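Long-range contacts in thiamin pyrophosphokinase (Geobacillus thermodenitrificans, PDB 3K94), which probably transfers the pyrophosphate group of ATP to thiamine, producing thiamine diphosphate and AMP: residues V45-D50 with L69-A74; M1-V6 with D86-Q91; G33-L38 with V60-A65; V28-G33 with T79-A84; F99-G104 with I124-R129. All coordinates share one frame; numbering follows the deposited sequence.

Contact 1 (V45-D50 with L69-A74); sequences VRAFGD and LDVWPA
Ala47 and Phe48 pair in parallel with Val71 and Trp72. Strand 71-72 is outermost at this end of the mixed sheet. Helix 56-65 links it to strand 46-48, a beta-alpha-beta unit. The tight part is the backbone. Trp72 N donates to Ala47 O at 2.7 Å, and Gly49 N to Trp72 O at 2.8 Å. Ala47 N adds a bond to Asp70 O (3.1 Å). On one face Ala47 CB rests on Leu69 CD1 and Val71 CG2. On the other, Phe48 CD2 meets Trp72 CB at 3.6 Å, but the rings barely overlap.

The solvent side lies around the exposed Trp72. Arg46 has CG anti to its backbone N (chi1 -169°), and its chain bends at chi3, bringing the guanidinium obliquely across the indole with planes 16° apart. Arg46 NH1 and Trp72 NE1 are both donors and do not bond to each other. Asp70 OD2 lies out of the guanidinium plane, 3.3 Å from Arg46 NH2, a salt bridge of charges alone. At the far end Ala74 N donates to Asp50 OD1 (3.2 Å).

Trp72 NE1 donates to Asp70 OD2 (2.9 Å). This one oxygen links both side chains and probably balances the arginine charge at the exposed edge.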
# COMPACT_ATOMS: atom_id res chain seq x y z
N VAL B 45 -10.66 6.66 24.48
CA VAL B 45 -11.99 6.51 25.02
C VAL B 45 -12.33 5.03 24.98
O VAL B 45 -13.26 4.56 25.64
CB VAL B 45 -13.00 7.34 24.23
CG1 VAL B 45 -12.63 8.83 24.33
CG2 VAL B 45 -13.03 6.88 22.79
N ARG B 46 -11.53 4.30 24.22
CA ARG B 46 -11.77 2.90 23.97
C ARG B 46 -10.51 2.28 23.38
O ARG B 46 -9.77 2.96 22.69
CB ARG B 46 -12.94 2.77 23.00
CG ARG B 46 -13.47 1.38 22.84
CD ARG B 46 -14.88 1.43 22.29
NE ARG B 46 -15.84 1.86 23.30
CZ ARG B 46 -16.90 1.14 23.67
NH1 ARG B 46 -17.14 -0.04 23.11
NH2 ARG B 46 -17.72 1.61 24.59
N ALA B 47 -10.25 1.01 23.68
CA ALA B 47 -9.16 0.27 23.04
C ALA B 47 -9.63 -1.10 22.56
O ALA B 47 -10.55 -1.69 23.12
CB ALA B 47 -7.96 0.13 23.97
N PHE B 48 -8.99 -1.61 21.52
CA PHE B 48 -9.37 -2.89 20.92
C PHE B 48 -8.13 -3.73 20.68
O PHE B 48 -7.16 -3.25 20.10
CB PHE B 48 -10.05 -2.66 19.58
CG PHE B 48 -11.33 -1.91 19.66
CD1 PHE B 48 -11.34 -0.53 19.66
CD2 PHE B 48 -12.54 -2.59 19.70
CE1 PHE B 48 -12.54 0.16 19.72
CE2 PHE B 48 -13.74 -1.90 19.75
CZ PHE B 48 -13.74 -0.52 19.77
N GLY B 49 -8.18 -4.99 21.09
CA GLY B 49 -7.05 -5.88 20.96
C GLY B 49 -6.79 -6.65 22.24
O GLY B 49 -7.46 -6.44 23.26
N ASP B 50 -5.83 -7.57 22.17
CA ASP B 50 -5.39 -8.35 23.32
C ASP B 50 -4.13 -7.74 23.88
O ASP B 50 -3.37 -7.09 23.16
CB ASP B 50 -5.10 -9.79 22.92
CG ASP B 50 -6.35 -10.59 22.63
OD1 ASP B 50 -7.43 -10.23 23.14
OD2 ASP B 50 -6.24 -11.59 21.89
N LEU B 69 -9.38 1.49 32.03
CA LEU B 69 -9.50 1.58 30.57
C LEU B 69 -10.55 0.57 30.09
O LEU B 69 -10.60 -0.55 30.57
CB LEU B 69 -8.16 1.31 29.90
CG LEU B 69 -7.84 2.07 28.60
CD1 LEU B 69 -6.77 1.33 27.83
CD2 LEU B 69 -9.06 2.27 27.74
N ASP B 70 -11.39 0.98 29.14
CA ASP B 70 -12.33 0.06 28.53
C ASP B 70 -11.66 -0.62 27.33
O ASP B 70 -11.53 -0.03 26.26
CB ASP B 70 -13.59 0.80 28.08
CG ASP B 70 -14.66 -0.14 27.54
OD1 ASP B 70 -14.66 -1.32 27.93
OD2 ASP B 70 -15.51 0.30 26.73
N VAL B 71 -11.22 -1.87 27.51
CA VAL B 71 -10.58 -2.61 26.44
C VAL B 71 -11.52 -3.66 25.88
O VAL B 71 -12.20 -4.36 26.63
CB VAL B 71 -9.29 -3.30 26.90
CG1 VAL B 71 -8.64 -4.02 25.75
CG2 VAL B 71 -8.32 -2.28 27.48
N TRP B 72 -11.56 -3.77 24.56
CA TRP B 72 -12.36 -4.80 23.90
C TRP B 72 -11.46 -5.84 23.26
O TRP B 72 -10.56 -5.51 22.49
CB TRP B 72 -13.33 -4.17 22.89
CG TRP B 72 -14.37 -3.37 23.58
CD1 TRP B 72 -14.23 -2.10 24.08
CD2 TRP B 72 -15.70 -3.78 23.91
NE1 TRP B 72 -15.40 -1.70 24.68
CE2 TRP B 72 -16.31 -2.71 24.59
CE3 TRP B 72 -16.43 -4.96 23.69
CZ2 TRP B 72 -17.63 -2.78 25.05
CZ3 TRP B 72 -17.73 -5.02 24.13
CH2 TRP B 72 -18.32 -3.94 24.81
N PRO B 73 -11.70 -7.11 23.60
CA PRO B 73 -10.77 -8.18 23.24
C PRO B 73 -10.79 -8.46 21.74
O PRO B 73 -11.79 -8.17 21.08
CB PRO B 73 -11.32 -9.38 24.02
CG PRO B 73 -12.77 -9.10 24.15
CD PRO B 73 -12.87 -7.61 24.33
N ALA B 74 -9.70 -9.01 21.23
CA ALA B 74 -9.64 -9.43 19.84
C ALA B 74 -10.73 -10.46 19.57
O ALA B 74 -11.08 -11.26 20.45
CB ALA B 74 -8.27 -10.00 19.51

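Contact 2 (M1-V6 with D86-Q91); sequences MIIHIV and DWAVEQ
Met1, a selenomethionine, starts the contact loosely: its SE lies 4.3 Å from Gln91 O. The residue is the exposed end of an otherwise buried contact.

Ile3 does most of the work. Its CG1 stands anti to the carbonyl carbon (chi1 -64°) and the chain is extended beyond it, which carries CD1 out to the type I turn from Ala88 to Gln91. There CD1 meets Gln91 CB at 3.7 Å and CG at 3.9 Å, passing at a slant over that chain. The same methyl lies 3.9 Å from Ala88 O. The other branch, CG2, faces Ala88 CB.

Ile5 comes next on the same side of the chain. Its CD1 touches Ala88 CB at 3.9 Å. The small alanine thus receives both isoleucines.

No hydrogen bond crosses the contact. Polar order is internal to 86-91. The bent Gln91 chain folds back, and NE2 donates to Trp87 O (3.2 Å, 161° at the hydrogen). Glu90 N reaches that oxygen from the opposite face of its plane. With an alanine in place of this glutamine, the turn would probably lose the amide bond and Ile3 CD1 would lose part of its cover.

Strand 4-6 lies between strands 28-30 and 97-99. Ile5 also touches Val28, Val30 and Leu98, while His4 makes edge-to-face ring contacts with Trp27 and Phe99. Helix 80-88 packs on the isoleucine face of the parallel part of the mixed sheet.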
# COMPACT_ATOMS: atom_id res chain seq x y z
N MSE B 1 -17.86 15.92 16.16
CA MSE B 1 -16.98 14.90 16.75
C MSE B 1 -16.12 14.20 15.71
O MSE B 1 -16.59 13.82 14.63
CB MSE B 1 -17.77 13.83 17.52
CG MSE B 1 -16.88 12.65 17.92
SE MSE B 1 -17.83 11.06 18.52
CE MSE B 1 -18.61 11.82 20.14
N ILE B 2 -14.86 13.99 16.06
CA ILE B 2 -13.91 13.34 15.17
C ILE B 2 -13.27 12.15 15.87
O ILE B 2 -12.81 12.27 17.01
CB ILE B 2 -12.84 14.31 14.72
CG1 ILE B 2 -13.44 15.28 13.70
CG2 ILE B 2 -11.63 13.57 14.16
CD1 ILE B 2 -12.43 16.23 13.12
N ILE B 3 -13.25 11.00 15.22
CA ILE B 3 -12.65 9.82 15.83
C ILE B 3 -11.30 9.46 15.21
O ILE B 3 -11.21 9.18 14.02
CB ILE B 3 -13.59 8.61 15.79
CG1 ILE B 3 -14.84 8.90 16.63
CG2 ILE B 3 -12.89 7.35 16.29
CD1 ILE B 3 -15.89 7.83 16.55
N HIS B 4 -10.26 9.46 16.03
CA HIS B 4 -8.92 9.11 15.59
C HIS B 4 -8.49 7.77 16.18
O HIS B 4 -8.27 7.65 17.39
CB HIS B 4 -7.94 10.21 15.99
CG HIS B 4 -8.05 11.43 15.13
ND1 HIS B 4 -7.37 12.60 15.41
CD2 HIS B 4 -8.76 11.66 14.00
CE1 HIS B 4 -7.65 13.49 14.47
NE2 HIS B 4 -8.49 12.94 13.61
N ILE B 5 -8.37 6.77 15.31
CA ILE B 5 -7.97 5.43 15.72
C ILE B 5 -6.49 5.22 15.45
O ILE B 5 -6.02 5.44 14.34
CB ILE B 5 -8.79 4.36 14.99
CG1 ILE B 5 -10.29 4.62 15.19
CG2 ILE B 5 -8.38 2.99 15.45
CD1 ILE B 5 -11.22 3.68 14.44
N VAL B 6 -5.75 4.79 16.46
CA VAL B 6 -4.32 4.58 16.32
C VAL B 6 -4.00 3.10 16.51
O VAL B 6 -4.16 2.55 17.61
CB VAL B 6 -3.52 5.42 17.34
CG1 VAL B 6 -2.03 5.21 17.15
CG2 VAL B 6 -3.89 6.89 17.20
N ASP B 86 -15.59 -0.87 12.91
CA ASP B 86 -16.99 -1.29 12.99
C ASP B 86 -17.73 -0.50 14.08
O ASP B 86 -18.88 -0.10 13.91
CB ASP B 86 -17.07 -2.79 13.28
CG ASP B 86 -16.71 -3.66 12.08
OD1 ASP B 86 -16.67 -3.14 10.94
OD2 ASP B 86 -16.48 -4.87 12.29
N TRP B 87 -17.07 -0.28 15.20
CA TRP B 87 -17.66 0.48 16.30
C TRP B 87 -17.70 1.96 15.94
O TRP B 87 -18.76 2.60 16.00
CB TRP B 87 -16.89 0.24 17.61
CG TRP B 87 -17.27 1.19 18.72
CD1 TRP B 87 -18.34 1.07 19.58
CD2 TRP B 87 -16.61 2.41 19.09
NE1 TRP B 87 -18.38 2.14 20.44
CE2 TRP B 87 -17.33 2.97 20.17
CE3 TRP B 87 -15.48 3.08 18.61
CZ2 TRP B 87 -16.96 4.18 20.77
CZ3 TRP B 87 -15.11 4.28 19.22
CH2 TRP B 87 -15.85 4.81 20.28
N ALA B 88 -16.55 2.51 15.56
CA ALA B 88 -16.45 3.91 15.17
C ALA B 88 -17.55 4.38 14.21
O ALA B 88 -18.11 5.46 14.39
CB ALA B 88 -15.08 4.19 14.55
N VAL B 89 -17.84 3.59 13.18
CA VAL B 89 -18.84 4.02 12.19
C VAL B 89 -20.27 4.10 12.74
O VAL B 89 -21.18 4.53 12.03
CB VAL B 89 -18.86 3.14 10.92
CG1 VAL B 89 -17.50 3.14 10.26
CG2 VAL B 89 -19.33 1.73 11.26
N GLU B 90 -20.47 3.69 13.99
CA GLU B 90 -21.77 3.80 14.64
C GLU B 90 -21.92 5.06 15.48
O GLU B 90 -23.00 5.33 16.01
CB GLU B 90 -22.05 2.59 15.53
CG GLU B 90 -22.21 1.29 14.78
CD GLU B 90 -22.48 0.13 15.72
OE1 GLU B 90 -22.95 -0.92 15.23
OE2 GLU B 90 -22.22 0.25 16.93
N GLN B 91 -20.84 5.82 15.62
CA GLN B 91 -20.83 6.94 16.56
C GLN B 91 -21.26 8.29 15.97
O GLN B 91 -21.27 9.30 16.67
CB GLN B 91 -19.45 7.06 17.20
CG GLN B 91 -18.97 5.76 17.82
CD GLN B 91 -20.01 5.14 18.74
OE1 GLN B 91 -20.65 5.84 19.53
NE2 GLN B 91 -20.19 3.83 18.63

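Contact 3 (G33-L38 with V60-A65); sequences GTMTLL and VKLQQA
The helical segments 33-38 and 60-65 cross at 54°, with axes 10.5 Å apart at closest approach and the nearest CA atoms, those of Met35 and Leu62, 7.0 Å apart. Helix 33-40 follows strand 28-30, and helix 56-65 joins strand 46-48 to strand 71-72. The contact thus packs two successive helices of the alpha/beta domain together.

Leu62 is the central group on its helix. Thr34 turns its methyl toward it: CG2 lies 3.9 Å from Leu62 CD2, and the two side chains cross at about a right angle. The Thr34 hydroxyl is on its other branch, beside the backbone N. Met35, a selenomethionine, is bent at both chi2 and chi3. This curls the chain over so that SE comes 4.0 Å from Leu62 CB, and it brings the terminal CE to within 4.2 Å of Lys61 CB.

Leu38 reaches across one turn later. Its CG is anti to the backbone N (chi1 -160°), which extends the two methyls toward the other helix. CD2 meets Ala65 CB at 3.7 Å. CD1 instead lies against the backbone at Lys61 O, 3.9 Å away. Lys61 NZ makes a long, weak ion pair with Glu39, just beyond the segment.

No hydrogen bond joins the two segments. The contact rests on methyl, methylene and selenium surfaces, with the one charge, on Lys61, at the exposed edge. It depends on the fit of side-chain surfaces and not on directed bonds.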
# COMPACT_ATOMS: atom_id res chain seq x y z
N GLY B 33 -1.04 0.40 19.38
CA GLY B 33 -1.37 1.80 19.16
C GLY B 33 -1.77 2.51 20.46
O GLY B 33 -1.62 3.72 20.59
N THR B 34 -2.29 1.76 21.42
CA THR B 34 -2.68 2.32 22.70
C THR B 34 -1.50 2.91 23.47
O THR B 34 -1.64 3.93 24.14
CB THR B 34 -3.41 1.27 23.58
OG1 THR B 34 -4.68 0.97 23.00
CG2 THR B 34 -3.62 1.80 25.00
N MSE B 35 -0.33 2.26 23.37
CA MSE B 35 0.88 2.77 24.01
C MSE B 35 1.30 4.13 23.43
O MSE B 35 1.77 5.01 24.16
CB MSE B 35 2.05 1.77 23.87
CG MSE B 35 1.81 0.42 24.47
SE MSE B 35 1.05 0.59 26.28
CE MSE B 35 2.50 1.62 27.14
N THR B 36 1.13 4.30 22.12
CA THR B 36 1.42 5.59 21.47
C THR B 36 0.56 6.70 22.08
O THR B 36 1.06 7.79 22.38
CB THR B 36 1.19 5.52 19.95
OG1 THR B 36 2.03 4.50 19.39
CG2 THR B 36 1.52 6.87 19.28
N LEU B 37 -0.73 6.41 22.26
CA LEU B 37 -1.63 7.35 22.93
C LEU B 37 -1.16 7.69 24.34
O LEU B 37 -1.12 8.86 24.71
CB LEU B 37 -3.06 6.79 22.97
CG LEU B 37 -3.69 6.51 21.60
CD1 LEU B 37 -5.04 5.80 21.75
CD2 LEU B 37 -3.84 7.79 20.80
N LEU B 38 -0.80 6.68 25.12
CA LEU B 38 -0.35 6.90 26.50
C LEU B 38 0.86 7.84 26.49
O LEU B 38 0.97 8.73 27.32
CB LEU B 38 0.05 5.58 27.17
CG LEU B 38 0.11 5.44 28.70
CD1 LEU B 38 1.24 4.52 29.11
CD2 LEU B 38 0.24 6.77 29.42
N VAL B 60 2.06 -3.12 32.12
CA VAL B 60 2.19 -2.51 33.43
C VAL B 60 2.04 -0.98 33.37
O VAL B 60 1.34 -0.39 34.20
CB VAL B 60 3.51 -2.91 34.13
CG1 VAL B 60 3.65 -2.17 35.46
CG2 VAL B 60 3.58 -4.42 34.37
N LYS B 61 2.67 -0.34 32.39
CA LYS B 61 2.57 1.12 32.27
C LYS B 61 1.15 1.56 31.92
O LYS B 61 0.63 2.55 32.44
CB LYS B 61 3.55 1.65 31.23
CG LYS B 61 4.98 1.77 31.70
CD LYS B 61 5.75 2.73 30.82
CE LYS B 61 5.15 4.13 30.87
NZ LYS B 61 5.89 5.12 30.03
N LEU B 62 0.51 0.80 31.04
CA LEU B 62 -0.85 1.09 30.61
C LEU B 62 -1.86 0.98 31.76
O LEU B 62 -2.65 1.90 31.99
CB LEU B 62 -1.25 0.13 29.50
CG LEU B 62 -2.39 0.45 28.54
CD1 LEU B 62 -3.35 -0.73 28.45
CD2 LEU B 62 -3.12 1.74 28.90
N GLN B 63 -1.86 -0.14 32.47
CA GLN B 63 -2.88 -0.30 33.51
C GLN B 63 -2.61 0.64 34.67
O GLN B 63 -3.53 1.08 35.34
CB GLN B 63 -3.09 -1.75 33.94
CG GLN B 63 -2.35 -2.22 35.16
CD GLN B 63 -2.82 -1.61 36.47
OE1 GLN B 63 -4.01 -1.65 36.83
NE2 GLN B 63 -1.88 -1.04 37.19
N GLN B 64 -1.34 0.96 34.89
CA GLN B 64 -0.98 1.96 35.88
C GLN B 64 -1.62 3.32 35.56
O GLN B 64 -2.29 3.94 36.39
CB GLN B 64 0.54 2.07 35.96
CG GLN B 64 1.06 3.44 36.33
CD GLN B 64 0.78 3.78 37.75
OE1 GLN B 64 0.73 4.95 38.13
NE2 GLN B 64 0.58 2.75 38.57
N ALA B 65 -1.40 3.78 34.32
CA ALA B 65 -1.96 5.03 33.83
C ALA B 65 -3.49 5.03 33.78
O ALA B 65 -4.12 5.97 34.23
CB ALA B 65 -1.37 5.38 32.46

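Contact 4 (V28-G33 with T79-A84); sequences VGVDRG and TDMEIA
Val30 points toward helix 80-88, and its two methyls are shared between successive turns of that helix. CG1 is anti to the backbone N (chi1 161°), which sets it over the first turn, 3.7 Å from Asp80 CB and 3.7 Å from Met81 N. CG2 goes to the next turn. It presses on Ala84 CB at 3.4 Å, tighter than usual for two carbons. The same methyl also faces the selenium of Met81, a selenomethionine, at 4.4 Å. An alanine in its place would give up both methyls, which would probably open a gap in front of Ala84 and leave Asp80 CB less closely covered.

Asp31 and Asp80 meet beside this apolar patch. Their side chains cross at about a right angle, and the carboxylate planes are 81° apart. The modelled separation of the nearest oxygens is too short to be trusted.

Local hydrogen bonds shape the backbone on both sides. A type II' turn runs from Val30 to Gly33, closed by Gly33 N donating to Val30 O (2.8 Å). Thr79 is the N-cap of the helix, and its OG1 accepts from Glu82 N (3.2 Å).

Strand 28-30 and the start of helix 80-88 run nearly antiparallel, at 154°. The end of a strand thus lies against the beginning of a helix that covers the parallel half of the mixed sheet, an arrangement typical of alpha/beta domains.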
# COMPACT_ATOMS: atom_id res chain seq x y z
N VAL B 28 -8.89 6.56 19.95
CA VAL B 28 -9.14 5.14 20.15
C VAL B 28 -7.86 4.38 19.89
O VAL B 28 -7.18 4.62 18.88
CB VAL B 28 -10.17 4.61 19.13
CG1 VAL B 28 -10.34 3.12 19.28
CG2 VAL B 28 -11.49 5.35 19.25
N GLY B 29 -7.52 3.45 20.78
CA GLY B 29 -6.34 2.62 20.60
C GLY B 29 -6.63 1.26 19.97
O GLY B 29 -7.67 0.66 20.21
N VAL B 30 -5.71 0.78 19.15
CA VAL B 30 -5.83 -0.55 18.55
C VAL B 30 -4.48 -1.22 18.72
O VAL B 30 -3.46 -0.66 18.33
CB VAL B 30 -6.21 -0.49 17.06
CG1 VAL B 30 -5.87 -1.82 16.34
CG2 VAL B 30 -7.69 -0.14 16.89
N ASP B 31 -4.47 -2.39 19.33
CA ASP B 31 -3.22 -3.11 19.57
C ASP B 31 -2.24 -2.23 20.32
O ASP B 31 -2.62 -1.54 21.27
CB ASP B 31 -2.60 -3.57 18.26
CG ASP B 31 -3.30 -4.78 17.71
OD1 ASP B 31 -4.01 -5.43 18.52
OD2 ASP B 31 -3.14 -5.09 16.51
N ARG B 32 -0.98 -2.22 19.90
CA ARG B 32 0.02 -1.42 20.59
C ARG B 32 -0.11 0.07 20.27
O ARG B 32 0.60 0.90 20.83
CB ARG B 32 1.43 -1.92 20.29
CG ARG B 32 1.85 -1.75 18.85
CD ARG B 32 3.34 -2.02 18.70
NE ARG B 32 3.81 -1.62 17.38
CZ ARG B 32 5.06 -1.25 17.14
NH1 ARG B 32 5.95 -1.23 18.13
NH2 ARG B 32 5.43 -0.89 15.91
N GLY B 33 -1.04 0.40 19.38
CA GLY B 33 -1.37 1.80 19.16
C GLY B 33 -1.77 2.51 20.46
O GLY B 33 -1.62 3.72 20.59
N THR B 79 -9.74 -8.42 12.30
CA THR B 79 -8.59 -7.72 12.85
C THR B 79 -9.06 -6.73 13.91
O THR B 79 -10.24 -6.39 13.96
CB THR B 79 -7.79 -6.97 11.77
OG1 THR B 79 -8.60 -5.93 11.21
CG2 THR B 79 -7.36 -7.91 10.65
N ASP B 80 -8.14 -6.27 14.74
CA ASP B 80 -8.46 -5.31 15.77
C ASP B 80 -8.86 -3.95 15.19
O ASP B 80 -9.69 -3.25 15.76
CB ASP B 80 -7.28 -5.17 16.73
CG ASP B 80 -6.96 -6.48 17.42
OD1 ASP B 80 -7.90 -7.29 17.62
OD2 ASP B 80 -5.78 -6.73 17.76
N MSE B 81 -8.27 -3.58 14.06
CA MSE B 81 -8.62 -2.35 13.39
C MSE B 81 -10.06 -2.43 12.90
O MSE B 81 -10.82 -1.45 12.97
CB MSE B 81 -7.68 -2.11 12.21
CG MSE B 81 -7.95 -0.81 11.48
SE MSE B 81 -7.50 0.73 12.59
CE MSE B 81 -5.56 0.60 12.66
N GLU B 82 -10.44 -3.60 12.39
CA GLU B 82 -11.78 -3.82 11.87
C GLU B 82 -12.83 -3.66 12.96
O GLU B 82 -13.80 -2.92 12.80
CB GLU B 82 -11.90 -5.21 11.24
CG GLU B 82 -13.33 -5.56 10.88
CD GLU B 82 -13.44 -6.80 10.02
OE1 GLU B 82 -12.53 -7.65 10.08
OE2 GLU B 82 -14.44 -6.92 9.28
N ILE B 83 -12.64 -4.34 14.09
CA ILE B 83 -13.63 -4.20 15.15
C ILE B 83 -13.67 -2.76 15.64
O ILE B 83 -14.76 -2.23 15.91
CB ILE B 83 -13.45 -5.21 16.33
CG1 ILE B 83 -12.06 -5.14 16.95
CG2 ILE B 83 -13.73 -6.63 15.85
CD1 ILE B 83 -11.81 -6.24 17.97
N ALA B 84 -12.50 -2.11 15.72
CA ALA B 84 -12.47 -0.70 16.11
C ALA B 84 -13.27 0.15 15.12
O ALA B 84 -14.10 0.97 15.52
CB ALA B 84 -11.03 -0.18 16.24

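Contact 5 (F99-G104 with I124-R129); sequences FGATGG and IEIVDR
Val127 O accepts from two waters, each 2.8 Å away. Water 1 in turn accepts from Gly100 N (2.8 Å), and water 2 from Ala101 N (2.9 Å). The contact belongs to a beta-alpha-beta unit of the alpha/beta fold: strand 97-99, helix 106-118 and strand 125-128. Earlier in these parallel strands, Glu125 makes direct backbone bonds to Ile96 and Leu98. At Val127 the chains part as 99-104 turns off the sheet, and the two waters take over the pairing.

Phe99 and Val127 still lie side by side, pointing the same way. Ring atom CE2 meets Val127 CG1 at 3.7 Å, approaching obliquely. Gly100 has a positive phi of 60°, which helps turn the chain at this point.

The loop returns to the strand at Thr102. Its OG1 lies between the backbone N and the carbonyl carbon (chi1 66°), which faces it to Asp128 while CG2 goes to Ile126. OG1 donates at 2.7 Å to Asp128 OD2, which accepts on its anti lone pair, away from the other oxygen. The two side chains cross at about a right angle. Asp128 is buried, and its second oxygen is also engaged: OD1 accepts from Gln130 N and Asn131 ND2. Both carboxylate oxygens are therefore held, which probably fixes the rotation of the group.

Leu106 of the second subunit packs on Thr102 and Asp128, and Asn131 ND2 of that subunit is hydrogen-bonded to Gly104 O. The other branch of Thr102 completes the contact, with CG2 lying 3.8 Å from Ile126 CG2.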
# COMPACT_ATOMS: atom_id res chain seq x y z
N PHE B 99 -4.66 5.82 11.96
CA PHE B 99 -3.23 6.01 12.04
C PHE B 99 -2.60 4.67 12.37
O PHE B 99 -3.28 3.77 12.87
CB PHE B 99 -2.89 7.01 13.15
CG PHE B 99 -3.51 8.37 12.96
CD1 PHE B 99 -4.75 8.66 13.49
CD2 PHE B 99 -2.85 9.36 12.23
CE1 PHE B 99 -5.33 9.91 13.32
CE2 PHE B 99 -3.42 10.60 12.06
CZ PHE B 99 -4.66 10.88 12.61
N GLY B 100 -1.31 4.52 12.11
CA GLY B 100 -0.64 3.26 12.35
C GLY B 100 -1.25 2.11 11.54
O GLY B 100 -1.19 0.96 11.95
N ALA B 101 -1.83 2.44 10.40
CA ALA B 101 -2.47 1.42 9.58
C ALA B 101 -1.66 1.09 8.30
O ALA B 101 -2.13 0.34 7.46
CB ALA B 101 -3.90 1.84 9.23
N THR B 102 -0.46 1.65 8.19
CA THR B 102 0.39 1.42 7.03
C THR B 102 1.75 0.85 7.44
O THR B 102 2.13 0.88 8.61
CB THR B 102 0.65 2.71 6.21
OG1 THR B 102 1.42 3.64 6.99
CG2 THR B 102 -0.64 3.36 5.75
N GLY B 103 2.49 0.36 6.45
CA GLY B 103 3.83 -0.15 6.69
C GLY B 103 3.90 -1.61 7.12
O GLY B 103 2.89 -2.20 7.49
N GLY B 104 5.10 -2.19 7.04
CA GLY B 104 5.30 -3.55 7.50
C GLY B 104 4.70 -4.57 6.54
O GLY B 104 4.98 -4.55 5.36
N ILE B 124 -13.84 8.29 5.98
CA ILE B 124 -12.74 7.64 6.70
C ILE B 124 -11.46 7.94 5.94
O ILE B 124 -11.46 7.89 4.72
CB ILE B 124 -12.97 6.11 6.84
CG1 ILE B 124 -14.37 5.83 7.41
CG2 ILE B 124 -11.90 5.46 7.71
CD1 ILE B 124 -14.90 4.47 7.05
N GLU B 125 -10.40 8.32 6.65
CA GLU B 125 -9.09 8.53 6.02
C GLU B 125 -8.09 7.55 6.61
O GLU B 125 -8.08 7.30 7.81
CB GLU B 125 -8.56 9.93 6.27
CG GLU B 125 -9.47 11.09 5.91
CD GLU B 125 -8.76 12.44 6.06
OE1 GLU B 125 -7.90 12.58 6.96
OE2 GLU B 125 -9.05 13.36 5.27
N ILE B 126 -7.22 7.00 5.78
CA ILE B 126 -6.00 6.41 6.31
C ILE B 126 -4.90 7.47 6.25
O ILE B 126 -4.69 8.10 5.19
CB ILE B 126 -5.59 5.16 5.50
CG1 ILE B 126 -6.56 4.01 5.78
CG2 ILE B 126 -4.16 4.76 5.82
CD1 ILE B 126 -6.33 2.76 4.92
N VAL B 127 -4.21 7.68 7.35
CA VAL B 127 -3.21 8.73 7.42
C VAL B 127 -1.88 8.23 7.97
O VAL B 127 -1.85 7.54 8.99
CB VAL B 127 -3.67 9.85 8.37
CG1 VAL B 127 -2.61 10.96 8.42
CG2 VAL B 127 -5.05 10.36 7.96
N ASP B 128 -0.79 8.57 7.29
CA ASP B 128 0.54 8.37 7.86
C ASP B 128 1.42 9.61 7.62
O ASP B 128 0.93 10.62 7.13
CB ASP B 128 1.18 7.02 7.46
CG ASP B 128 1.73 6.99 6.02
OD1 ASP B 128 1.79 8.04 5.35
OD2 ASP B 128 2.12 5.88 5.58
N ARG B 129 2.68 9.56 8.01
CA ARG B 129 3.51 10.77 7.90
C ARG B 129 3.57 11.37 6.50
O ARG B 129 3.97 12.51 6.35
CB ARG B 129 4.93 10.50 8.38
CG ARG B 129 5.63 9.39 7.62
CD ARG B 129 7.02 9.15 8.14
NE ARG B 129 7.70 8.11 7.37
CZ ARG B 129 8.97 7.79 7.52
NH1 ARG B 129 9.70 8.44 8.41
NH2 ARG B 129 9.52 6.84 6.77
O HOH W 1 0.06 6.48 10.73
O HOH W 2 -2.53 4.83 8.96

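How the contacts relate
Contacts 2, 4 and 5 are buried, while contacts 1 and 3 are partly buried and farther from the chain centre. Contacts 1, 2, 4 and 5 all reach the same mixed sheet. Contacts 2 and 4 share helix 80-88, and their strands are bonded through Val6 and Val30. Phe48 carries the sheet on from contact 4 to contact 1 and also touches Ala84 and Trp87. Contact 3 shares Gly33 with contact 4, and its helices meet contact 1 through Ala47 and Leu69. Chemistry follows place: contact 1 is strand pairing with outer charges, contacts 2 and 3 are apolar, contact 4 mixes apolar and acidic groups, and contact 5 combines waters, a direct threonine-aspartate bond and apolar pairs near the dimer interface.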